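Local coordinates for epimerase domain-containing protein (Bacillus cereus HuA2-4, PDB 6ZLK), which interconverts UDP-glucuronic acid and UDP-galacturonic acid by epimerisation at C4 of the sugar, with bound NAD as cofactor, at residues Q108-C113 / H161-N166; F190-K195 / P202-G207. All blocks are in the same frame, centred on the assembly; numbering follows the deposited sequence.

Interaction 1: residues Q108-C113 / H161-N166; sequences QLLEAC and HVYHKN
Leu110 lies against the ring of Tyr163, and the CA atoms of this pair, 6.6 Å apart, are the nearest between segments 108-113 and 161-166. Leu110 CB sits over one face of the ring in a CH-pi contact, 3.9 Å from the centroid of the Tyr163 ring and 20° off the ring normal. CB is closest to the root of the ring, at 3.7 Å from Tyr163 CG. The CD1 branch of Leu110 reaches the same ring at Tyr163 CD1. Leu110 also packs on Phe121 of strand 120-126.

Glu111 comes next and meets the far end of the same tyrosine. Its chain bends at CB-CG (chi2 -80°), which brings the carboxylate round to the phenol. Tyr163 OH donates a hydrogen bond to Glu111 OE2 at 2.5 Å. The hydroxyl arrives on the anti side of OE2, and the carboxylate stands nearly upright to the ring, with 84° between the planes. OE2 lies at the ring edge, close to its plane. It has a second donor, Gly92 N of the second subunit. Two donors, one O-H and one N-H, would be expected to favour a charged carboxylate. Trp91 of the second subunit packs on Glu111 and meets the Tyr163 ring edge-to-face.

One tyrosine thus bridges helices 96-113 and 148-167, apolar at its root and polar at its hydroxyl. These are neighbouring helices packed on the Rossmann-type sheet, whose core strands are parallel. In the short-chain dehydrogenase/reductase superfamily such a helix pair commonly builds the dimer interface, and here the second subunit covers it.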
ATOM      1  N   GLN A 108      -8.008   4.344 -10.325  1.00 14.82           N
ATOM      2  CA  GLN A 108      -8.886   4.664 -11.467  1.00 16.50           C
ATOM      3  C   GLN A 108      -8.966   6.188 -11.684  1.00 15.84           C
ATOM      4  O   GLN A 108      -8.985   6.644 -12.851  1.00 16.94           O
ATOM      5  CB  GLN A 108     -10.282   4.087 -11.249  1.00 17.78           C
ATOM      6  CG  GLN A 108     -10.327   2.566 -11.331  1.00 19.95           C
ATOM      7  CD  GLN A 108     -11.674   2.094 -11.859  1.00 23.09           C
ATOM      8  OE1 GLN A 108     -12.653   2.831 -11.929  1.00 22.61           O
ATOM      9  NE2 GLN A 108     -11.753   0.821 -12.196  1.00 25.02           N
ATOM     10  N   LEU A 109      -9.099   6.953 -10.623  1.00 15.33           N
ATOM     11  CA  LEU A 109      -9.110   8.433 -10.740  1.00 15.29           C
ATOM     12  C   LEU A 109      -7.807   8.911 -11.369  1.00 16.69           C
ATOM     13  O   LEU A 109      -7.872   9.706 -12.298  1.00 18.80           O
ATOM     14  CB  LEU A 109      -9.325   9.087  -9.392  1.00 17.72           C
ATOM     15  CG  LEU A 109     -10.734   8.970  -8.848  1.00 21.76           C
ATOM     16  CD1 LEU A 109     -10.724   9.445  -7.433  1.00 20.99           C
ATOM     17  CD2 LEU A 109     -11.726   9.811  -9.668  1.00 20.77           C
ATOM     18  N   LEU A 110      -6.664   8.431 -10.892  1.00 15.50           N
ATOM     19  CA  LEU A 110      -5.390   8.920 -11.434  1.00 16.55           C
ATOM     20  C   LEU A 110      -5.242   8.525 -12.891  1.00 18.57           C
ATOM     21  O   LEU A 110      -4.733   9.356 -13.655  1.00 17.56           O
ATOM     22  CB  LEU A 110      -4.233   8.381 -10.629  1.00 16.11           C
ATOM     23  CG  LEU A 110      -4.180   8.941  -9.218  1.00 16.21           C
ATOM     24  CD1 LEU A 110      -3.301   8.066  -8.369  1.00 14.90           C
ATOM     25  CD2 LEU A 110      -3.749  10.385  -9.259  1.00 15.73           C
ATOM     26  N   GLU A 111      -5.623   7.299 -13.261  1.00 16.63           N
ATOM     27  CA  GLU A 111      -5.560   6.874 -14.692  1.00 17.88           C
ATOM     28  C   GLU A 111      -6.393   7.850 -15.526  1.00 18.70           C
ATOM     29  O   GLU A 111      -5.977   8.237 -16.624  1.00 19.95           O
ATOM     30  CB  GLU A 111      -6.081   5.449 -14.839  1.00 18.72           C
ATOM     31  CG  GLU A 111      -5.085   4.363 -14.458  1.00 19.66           C
ATOM     32  CD  GLU A 111      -4.053   4.045 -15.531  1.00 24.68           C
ATOM     33  OE1 GLU A 111      -4.358   4.274 -16.704  1.00 28.92           O
ATOM     34  OE2 GLU A 111      -2.970   3.557 -15.177  1.00 22.84           O
ATOM     35  N   ALA A 112      -7.574   8.221 -15.050  1.00 18.13           N
ATOM     36  CA  ALA A 112      -8.500   9.067 -15.826  1.00 19.12           C
ATOM     37  C   ALA A 112      -7.895  10.458 -15.957  1.00 20.68           C
ATOM     38  O   ALA A 112      -8.114  11.140 -16.958  1.00 23.50           O
ATOM     39  CB  ALA A 112      -9.851   9.082 -15.160  1.00 21.12           C
ATOM     40  N   CYS A 113      -7.069  10.861 -14.992  1.00 20.21           N
ATOM     41  CA  CYS A 113      -6.472  12.214 -14.969  1.00 21.13           C
ATOM     42  C   CYS A 113      -5.263  12.327 -15.912  1.00 22.11           C
ATOM     43  O   CYS A 113      -4.842  13.474 -16.202  1.00 22.66           O
ATOM     44  CB  CYS A 113      -6.128  12.627 -13.549  1.00 23.26           C
ATOM     45  SG  CYS A 113      -7.634  12.988 -12.607  1.00 27.29           S
ATOM     46  N   HIS A 161       2.109   9.350  -6.008  1.00 15.14           N
ATOM     47  CA  HIS A 161       3.501   9.620  -6.418  1.00 16.59           C
ATOM     48  C   HIS A 161       3.804   8.887  -7.724  1.00 16.59           C
ATOM     49  O   HIS A 161       4.571   9.450  -8.532  1.00 17.96           O
ATOM     50  CB  HIS A 161       4.478   9.212  -5.342  1.00 16.13           C
ATOM     51  CG  HIS A 161       4.364  10.061  -4.128  1.00 18.48           C
ATOM     52  ND1 HIS A 161       4.629  11.435  -4.181  1.00 19.50           N
ATOM     53  CD2 HIS A 161       4.060   9.762  -2.853  1.00 19.95           C
ATOM     54  CE1 HIS A 161       4.453  11.929  -2.956  1.00 21.33           C
ATOM     55  NE2 HIS A 161       4.140  10.923  -2.133  1.00 20.08           N
ATOM     56  N   VAL A 162       3.309   7.666  -7.942  1.00 15.68           N
ATOM     57  CA  VAL A 162       3.574   6.953  -9.213  1.00 15.78           C
ATOM     58  C   VAL A 162       3.043   7.764 -10.379  1.00 17.47           C
ATOM     59  O   VAL A 162       3.741   7.937 -11.361  1.00 16.69           O
ATOM     60  CB  VAL A 162       2.948   5.549  -9.172  1.00 18.45           C
ATOM     61  CG1 VAL A 162       2.849   4.944 -10.550  1.00 18.69           C
ATOM     62  CG2 VAL A 162       3.719   4.679  -8.164  1.00 19.24           C
ATOM     63  N   TYR A 163       1.851   8.317 -10.278  1.00 15.55           N
ATOM     64  CA  TYR A 163       1.220   8.988 -11.423  1.00 16.82           C
ATOM     65  C   TYR A 163       1.786  10.398 -11.605  1.00 15.64           C
ATOM     66  O   TYR A 163       1.857  10.866 -12.748  1.00 17.49           O
ATOM     67  CB  TYR A 163      -0.291   8.912 -11.271  1.00 16.28           C
ATOM     68  CG  TYR A 163      -0.804   7.564 -11.675  1.00 15.74           C
ATOM     69  CD1 TYR A 163      -0.776   6.480 -10.816  1.00 16.34           C
ATOM     70  CD2 TYR A 163      -1.317   7.357 -12.949  1.00 17.44           C
ATOM     71  CE1 TYR A 163      -1.229   5.234 -11.209  1.00 17.99           C
ATOM     72  CE2 TYR A 163      -1.807   6.128 -13.347  1.00 16.61           C
ATOM     73  CZ  TYR A 163      -1.704   5.049 -12.499  1.00 17.21           C
ATOM     74  OH  TYR A 163      -2.158   3.802 -12.775  1.00 19.36           O
ATOM     75  N   HIS A 164       2.255  11.030 -10.542  1.00 16.71           N
ATOM     76  CA  HIS A 164       2.923  12.351 -10.603  1.00 15.09           C
ATOM     77  C   HIS A 164       4.256  12.141 -11.339  1.00 17.61           C
ATOM     78  O   HIS A 164       4.536  12.864 -12.316  1.00 18.09           O
ATOM     79  CB  HIS A 164       3.098  12.896  -9.185  1.00 17.41           C
ATOM     80  CG  HIS A 164       3.923  14.131  -9.156  1.00 17.19           C
ATOM     81  ND1 HIS A 164       5.087  14.204  -8.423  1.00 21.17           N
ATOM     82  CD2 HIS A 164       3.834  15.289  -9.843  1.00 20.78           C
ATOM     83  CE1 HIS A 164       5.588  15.435  -8.554  1.00 22.69           C
ATOM     84  NE2 HIS A 164       4.874  16.106  -9.437  1.00 20.53           N
ATOM     85  N   LYS A 165       5.011  11.136 -10.934  1.00 17.84           N
ATOM     86  CA  LYS A 165       6.369  10.992 -11.516  1.00 20.80           C
ATOM     87  C   LYS A 165       6.299  10.526 -12.948  1.00 21.26           C
ATOM     88  O   LYS A 165       7.121  11.000 -13.784  1.00 22.96           O
ATOM     89  CB  LYS A 165       7.212  10.084 -10.633  1.00 22.16           C
ATOM     90  CG  LYS A 165       7.620  10.720  -9.316  1.00 27.32           C
ATOM     91  CD  LYS A 165       8.313  12.084  -9.386  1.00 37.74           C
ATOM     92  CE  LYS A 165       8.999  12.446  -8.074  1.00 45.77           C
ATOM     93  NZ  LYS A 165       9.718  13.745  -8.149  1.00 49.18           N
ATOM     94  N   ASN A 166       5.394   9.634 -13.271  1.00 18.80           N
ATOM     95  CA  ASN A 166       5.354   9.034 -14.623  1.00 19.74           C
ATOM     96  C   ASN A 166       4.578   9.927 -15.592  1.00 22.11           C
ATOM     97  O   ASN A 166       4.953   9.971 -16.768  1.00 23.11           O
ATOM     98  CB  ASN A 166       4.811   7.617 -14.621  1.00 18.43           C
ATOM     99  CG  ASN A 166       5.848   6.674 -14.045  1.00 23.02           C
ATOM    100  OD1 ASN A 166       6.835   6.343 -14.740  1.00 22.92           O
ATOM    101  ND2 ASN A 166       5.686   6.294 -12.782  1.00 20.51           N
TER

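Interaction 2: residues F190-K195 / P202-G207; sequences FHRLIK and PLTIFG. With UGA (uridine-5'-diphosphate-glucuronic acid), chain F.
Leu193 and Leu203 make the close apolar part of this contact. The CD2 branch of Leu193 touches Leu203 CG at 3.7 Å, and the two side chains cross at about a right angle. The same methyl lies beside the backbone oxygen of Thr204. Both leucines are buried.

The other part is polar, less enclosed, and filled by the uracil of UDP-glucuronic acid. Arg192, Thr204 and Phe206 are each partly exposed here. Arg192 NE donates an almost straight hydrogen bond to UGA O4 (2.8 Å, 176°), with O4 in the guanidinium plane. A bend at chi3 (47°) turns the guanidinium back toward the strand. Its NH2 then donates to Thr204 OG1 at 2.9 Å, with OG1 somewhat out of that plane. Thr204 OG1 is itself 3.0 Å from UGA O4, so arginine and threonine gather at one carbonyl.

Further along the same edge the strand backbone meets N3 and O2. Thr204 O lies 2.8 Å from UGA N3, and Phe206 N donates to UGA O2 at 2.9 Å. The Phe206 ring covers a face of the base, with its CE2 3.4 Å from UGA C4. UDP-galacturonic acid, the other sugar nucleotide in this pocket, makes the same hydrogen bonds with Arg192 NE, Thr204 OG1 and Phe206 N.

The axes of helix segment 190-195 and strand 203-206 approach to 7.8 Å and run roughly antiparallel, 144° apart. Strand 203-206 pairs in parallel with strand 267-270. Ile254 of helix 250-261 packs on Leu203 and Ile205, while Ile310 of helix 299-313 packs on His191 and Ile194.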
ATOM      1  N   PHE A 190     -15.679  11.352  19.508  1.00 14.92           N
ATOM      2  CA  PHE A 190     -16.408  12.463  20.149  1.00 13.46           C
ATOM      3  C   PHE A 190     -17.900  12.271  19.946  1.00 14.18           C
ATOM      4  O   PHE A 190     -18.664  12.575  20.870  1.00 16.74           O
ATOM      5  CB  PHE A 190     -15.948  13.832  19.643  1.00 14.42           C
ATOM      6  CG  PHE A 190     -14.536  14.214  20.032  1.00 13.71           C
ATOM      7  CD1 PHE A 190     -13.712  13.358  20.744  1.00 14.75           C
ATOM      8  CD2 PHE A 190     -14.050  15.444  19.636  1.00 13.11           C
ATOM      9  CE1 PHE A 190     -12.413  13.723  21.039  1.00 14.71           C
ATOM     10  CE2 PHE A 190     -12.756  15.817  19.944  1.00 14.37           C
ATOM     11  CZ  PHE A 190     -11.955  14.964  20.683  1.00 14.59           C
ATOM     12  N   HIS A 191     -18.310  11.856  18.771  1.00 13.91           N
ATOM     13  CA  HIS A 191     -19.732  11.629  18.436  1.00 14.79           C
ATOM     14  C   HIS A 191     -20.257  10.569  19.404  1.00 15.15           C
ATOM     15  O   HIS A 191     -21.278  10.795  20.094  1.00 15.85           O
ATOM     16  CB  HIS A 191     -19.873  11.185  17.013  1.00 14.82           C
ATOM     17  CG  HIS A 191     -21.285  11.099  16.534  1.00 16.15           C
ATOM     18  ND1 HIS A 191     -21.644  11.685  15.360  1.00 16.88           N
ATOM     19  CD2 HIS A 191     -22.386  10.468  17.015  1.00 17.83           C
ATOM     20  CE1 HIS A 191     -22.947  11.468  15.147  1.00 20.02           C
ATOM     21  NE2 HIS A 191     -23.415  10.733  16.182  1.00 18.41           N
ATOM     22  N   ARG A 192     -19.547   9.446  19.537  1.00 14.55           N
ATOM     23  CA  ARG A 192     -19.973   8.363  20.467  1.00 15.02           C
ATOM     24  C   ARG A 192     -20.055   8.871  21.891  1.00 17.35           C
ATOM     25  O   ARG A 192     -21.065   8.546  22.576  1.00 18.46           O
ATOM     26  CB  ARG A 192     -19.084   7.108  20.354  1.00 15.51           C
ATOM     27  CG  ARG A 192     -19.192   6.407  19.020  1.00 16.64           C
ATOM     28  CD  ARG A 192     -18.145   5.322  18.772  1.00 18.18           C
ATOM     29  NE  ARG A 192     -18.009   4.436  19.936  1.00 18.82           N
ATOM     30  CZ  ARG A 192     -18.794   3.399  20.167  1.00 20.18           C
ATOM     31  NH1 ARG A 192     -19.712   3.061  19.271  1.00 22.30           N
ATOM     32  NH2 ARG A 192     -18.671   2.705  21.295  1.00 22.85           N
ATOM     33  N   LEU A 193     -19.000   9.502  22.394  1.00 15.52           N
ATOM     34  CA  LEU A 193     -18.882   9.899  23.800  1.00 16.51           C
ATOM     35  C   LEU A 193     -19.947  10.930  24.122  1.00 16.35           C
ATOM     36  O   LEU A 193     -20.511  10.852  25.195  1.00 16.88           O
ATOM     37  CB  LEU A 193     -17.482  10.455  24.064  1.00 17.00           C
ATOM     38  CG  LEU A 193     -16.392   9.398  23.997  1.00 18.41           C
ATOM     39  CD1 LEU A 193     -15.031  10.075  24.064  1.00 17.65           C
ATOM     40  CD2 LEU A 193     -16.513   8.407  25.150  1.00 20.06           C
ATOM     41  N   ILE A 194     -20.183  11.893  23.230  1.00 15.98           N
ATOM     42  CA  ILE A 194     -21.189  12.951  23.527  1.00 15.84           C
ATOM     43  C   ILE A 194     -22.570  12.299  23.532  1.00 16.72           C
ATOM     44  O   ILE A 194     -23.358  12.647  24.446  1.00 17.66           O
ATOM     45  CB  ILE A 194     -21.071  14.113  22.532  1.00 16.08           C
ATOM     46  CG1 ILE A 194     -19.755  14.868  22.673  1.00 17.56           C
ATOM     47  CG2 ILE A 194     -22.277  15.032  22.667  1.00 17.72           C
ATOM     48  CD1 ILE A 194     -19.383  15.687  21.424  1.00 17.36           C
ATOM     49  N   LYS A 195     -22.843  11.420  22.604  1.00 16.98           N
ATOM     50  CA  LYS A 195     -24.132  10.719  22.481  1.00 17.43           C
ATOM     51  C   LYS A 195     -24.321   9.932  23.783  1.00 18.31           C
ATOM     52  O   LYS A 195     -25.426  10.027  24.392  1.00 18.14           O
ATOM     53  CB  LYS A 195     -24.182   9.806  21.251  1.00 19.92           C
ATOM     54  CG  LYS A 195     -25.513   9.099  21.029  1.00 21.30           C
ATOM     55  CD  LYS A 195     -25.491   8.178  19.843  1.00 26.44           C
ATOM     56  CE  LYS A 195     -26.864   7.705  19.451  1.00 31.23           C
ATOM     57  NZ  LYS A 195     -27.404   6.840  20.505  1.00 35.55           N
ATOM     58  N   PRO A 202     -22.898   4.726  30.037  1.00 24.95           N
ATOM     59  CA  PRO A 202     -21.468   4.693  30.306  1.00 22.87           C
ATOM     60  C   PRO A 202     -20.728   5.134  29.042  1.00 19.78           C
ATOM     61  O   PRO A 202     -21.110   4.739  27.960  1.00 23.76           O
ATOM     62  CB  PRO A 202     -21.207   3.219  30.636  1.00 24.06           C
ATOM     63  CG  PRO A 202     -22.532   2.783  31.261  1.00 28.12           C
ATOM     64  CD  PRO A 202     -23.543   3.433  30.343  1.00 26.92           C
ATOM     65  N   LEU A 203     -19.645   5.874  29.259  1.00 17.90           N
ATOM     66  CA  LEU A 203     -18.757   6.310  28.152  1.00 19.77           C
ATOM     67  C   LEU A 203     -17.827   5.139  27.822  1.00 21.42           C
ATOM     68  O   LEU A 203     -17.121   4.640  28.729  1.00 21.67           O
ATOM     69  CB  LEU A 203     -18.006   7.561  28.549  1.00 21.68           C
ATOM     70  CG  LEU A 203     -18.675   8.874  28.155  1.00 29.81           C
ATOM     71  CD1 LEU A 203     -20.059   8.998  28.723  1.00 27.85           C
ATOM     72  CD2 LEU A 203     -17.816  10.079  28.546  1.00 31.08           C
ATOM     73  N   THR A 204     -17.781   4.741  26.556  1.00 18.61           N
ATOM     74  CA  THR A 204     -16.934   3.618  26.111  1.00 19.18           C
ATOM     75  C   THR A 204     -15.539   4.169  25.878  1.00 20.01           C
ATOM     76  O   THR A 204     -15.369   4.885  24.893  1.00 18.50           O
ATOM     77  CB  THR A 204     -17.492   2.918  24.876  1.00 20.77           C
ATOM     78  OG1 THR A 204     -17.661   3.854  23.814  1.00 20.14           O
ATOM     79  CG2 THR A 204     -18.800   2.185  25.134  1.00 21.16           C
ATOM     80  N   ILE A 205     -14.563   3.761  26.687  1.00 17.02           N
ATOM     81  CA  ILE A 205     -13.180   4.248  26.540  1.00 17.92           C
ATOM     82  C   ILE A 205     -12.347   3.044  26.136  1.00 18.49           C
ATOM     83  O   ILE A 205     -12.360   2.073  26.881  1.00 18.44           O
ATOM     84  CB  ILE A 205     -12.697   4.870  27.848  1.00 19.41           C
ATOM     85  CG1 ILE A 205     -13.581   6.061  28.220  1.00 21.73           C
ATOM     86  CG2 ILE A 205     -11.211   5.244  27.745  1.00 17.62           C
ATOM     87  CD1 ILE A 205     -13.316   6.635  29.616  1.00 23.58           C
ATOM     88  N   PHE A 206     -11.612   3.118  25.030  1.00 19.78           N
ATOM     89  CA  PHE A 206     -10.749   2.006  24.583  1.00 22.32           C
ATOM     90  C   PHE A 206      -9.402   2.189  25.261  1.00 23.49           C
ATOM     91  O   PHE A 206      -8.799   3.281  25.209  1.00 27.90           O
ATOM     92  CB  PHE A 206     -10.748   1.906  23.047  1.00 22.56           C
ATOM     93  CG  PHE A 206     -12.114   1.820  22.433  1.00 28.58           C
ATOM     94  CD1 PHE A 206     -13.176   1.239  23.126  1.00 34.42           C
ATOM     95  CD2 PHE A 206     -12.371   2.334  21.178  1.00 26.09           C
ATOM     96  CE1 PHE A 206     -14.441   1.156  22.564  1.00 39.51           C
ATOM     97  CE2 PHE A 206     -13.624   2.223  20.611  1.00 29.50           C
ATOM     98  CZ  PHE A 206     -14.660   1.643  21.295  1.00 34.07           C
ATOM     99  N   GLY A 207      -8.997   1.187  26.027  1.00 18.50           N
ATOM    100  CA  GLY A 207      -7.786   1.289  26.837  1.00 20.78           C
ATOM    101  C   GLY A 207      -8.018   2.241  27.977  1.00 19.97           C
ATOM    102  O   GLY A 207      -9.170   2.317  28.452  1.00 21.23           O
TER
HETATM  103  C1' UGA F 402      -9.811   9.311  12.953  0.50 24.27           C
HETATM  104  C2' UGA F 402     -10.718   8.903  11.803  0.50 25.37           C
HETATM  105  O2' UGA F 402     -11.633   7.933  12.300  0.50 21.95           O
HETATM  106  C3' UGA F 402      -9.956   8.316  10.638  0.50 26.33           C
HETATM  107  O3' UGA F 402     -10.868   8.213   9.542  0.50 27.71           O
HETATM  108  C4' UGA F 402      -8.757   9.166  10.251  0.50 27.13           C
HETATM  109  O4' UGA F 402      -7.992   8.457   9.268  0.50 24.53           O
HETATM  110  C5' UGA F 402      -7.895   9.456  11.490  0.50 29.18           C
HETATM  111  O5' UGA F 402      -8.704  10.068  12.498  0.50 28.01           O
HETATM  112  C6' UGA F 402      -6.668  10.359  11.280  0.50 31.95           C
HETATM  113  O'P UGA F 402      -6.009  10.270  10.269  0.50 38.73           O
HETATM  114  O'Q UGA F 402      -6.334  11.111  12.155  0.50 31.29           O
HETATM  115  PB  UGA F 402      -9.019   8.167  15.181  0.50 15.86           P
HETATM  116  O1B UGA F 402      -7.874   9.030  15.505  0.50 16.91           O
HETATM  117  O2B UGA F 402      -9.036   6.727  15.554  0.50 17.81           O
HETATM  118  O3B UGA F 402      -9.440   8.130  13.633  0.50 21.80           O
HETATM  119  O3A UGA F 402     -10.306   8.911  15.761  0.50 13.46           O
HETATM  120  PA  UGA F 402     -11.484   8.582  16.787  0.50 13.96           P
HETATM  121  O1A UGA F 402     -12.299   7.509  16.212  0.50 14.62           O
HETATM  122  O2A UGA F 402     -12.095   9.874  17.142  0.50 15.35           O
HETATM  123  O5D UGA F 402     -10.681   7.986  18.052  0.50 12.71           O
HETATM  124  C5D UGA F 402      -9.774   8.748  18.825  0.50 12.96           C
HETATM  125  C4D UGA F 402      -9.441   7.961  20.057  0.50 13.30           C
HETATM  126  O4D UGA F 402     -10.644   7.666  20.809  0.50 12.12           O
HETATM  127  C3D UGA F 402      -8.766   6.611  19.796  0.50 13.04           C
HETATM  128  O3D UGA F 402      -7.612   6.617  20.641  0.50 14.41           O
HETATM  129  C2D UGA F 402      -9.802   5.565  20.215  0.50 13.15           C
HETATM  130  O2D UGA F 402      -9.195   4.532  20.974  0.50 15.42           O
HETATM  131  C1D UGA F 402     -10.665   6.316  21.220  0.50 12.66           C
HETATM  132  N1  UGA F 402     -12.067   5.880  21.276  0.50 11.61           N
HETATM  133  C6  UGA F 402     -12.853   5.846  20.157  0.50 12.28           C
HETATM  134  C2  UGA F 402     -12.583   5.648  22.544  0.50 12.09           C
HETATM  135  O2  UGA F 402     -11.904   5.655  23.564  0.50 11.65           O
HETATM  136  N3  UGA F 402     -13.918   5.398  22.567  0.50 12.66           N
HETATM  137  C4  UGA F 402     -14.770   5.344  21.490  0.50 13.60           C
HETATM  138  O4  UGA F 402     -15.948   5.064  21.697  0.50 13.91           O
HETATM  139  C5  UGA F 402     -14.161   5.572  20.206  0.50 12.70           C

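The two contacts share no helix or strand. Their centres are about 39 Å apart, on opposite sides of the chain's centre, and their nearest atoms are about 25 Å apart. Interaction 1 joins two helices and is buried, with the second subunit supplying part of its cover. Interaction 2 joins a helix to a strand and is only partly buried; no other protein chain touches it. Each has one hydrogen bond between its segments, tyrosine to glutamate in interaction 1 and arginine to threonine in interaction 2. Only in interaction 2 do the same polar groups also hold a ligand. Interaction 1 lies at the subunit interface, interaction 2 in the substrate pocket.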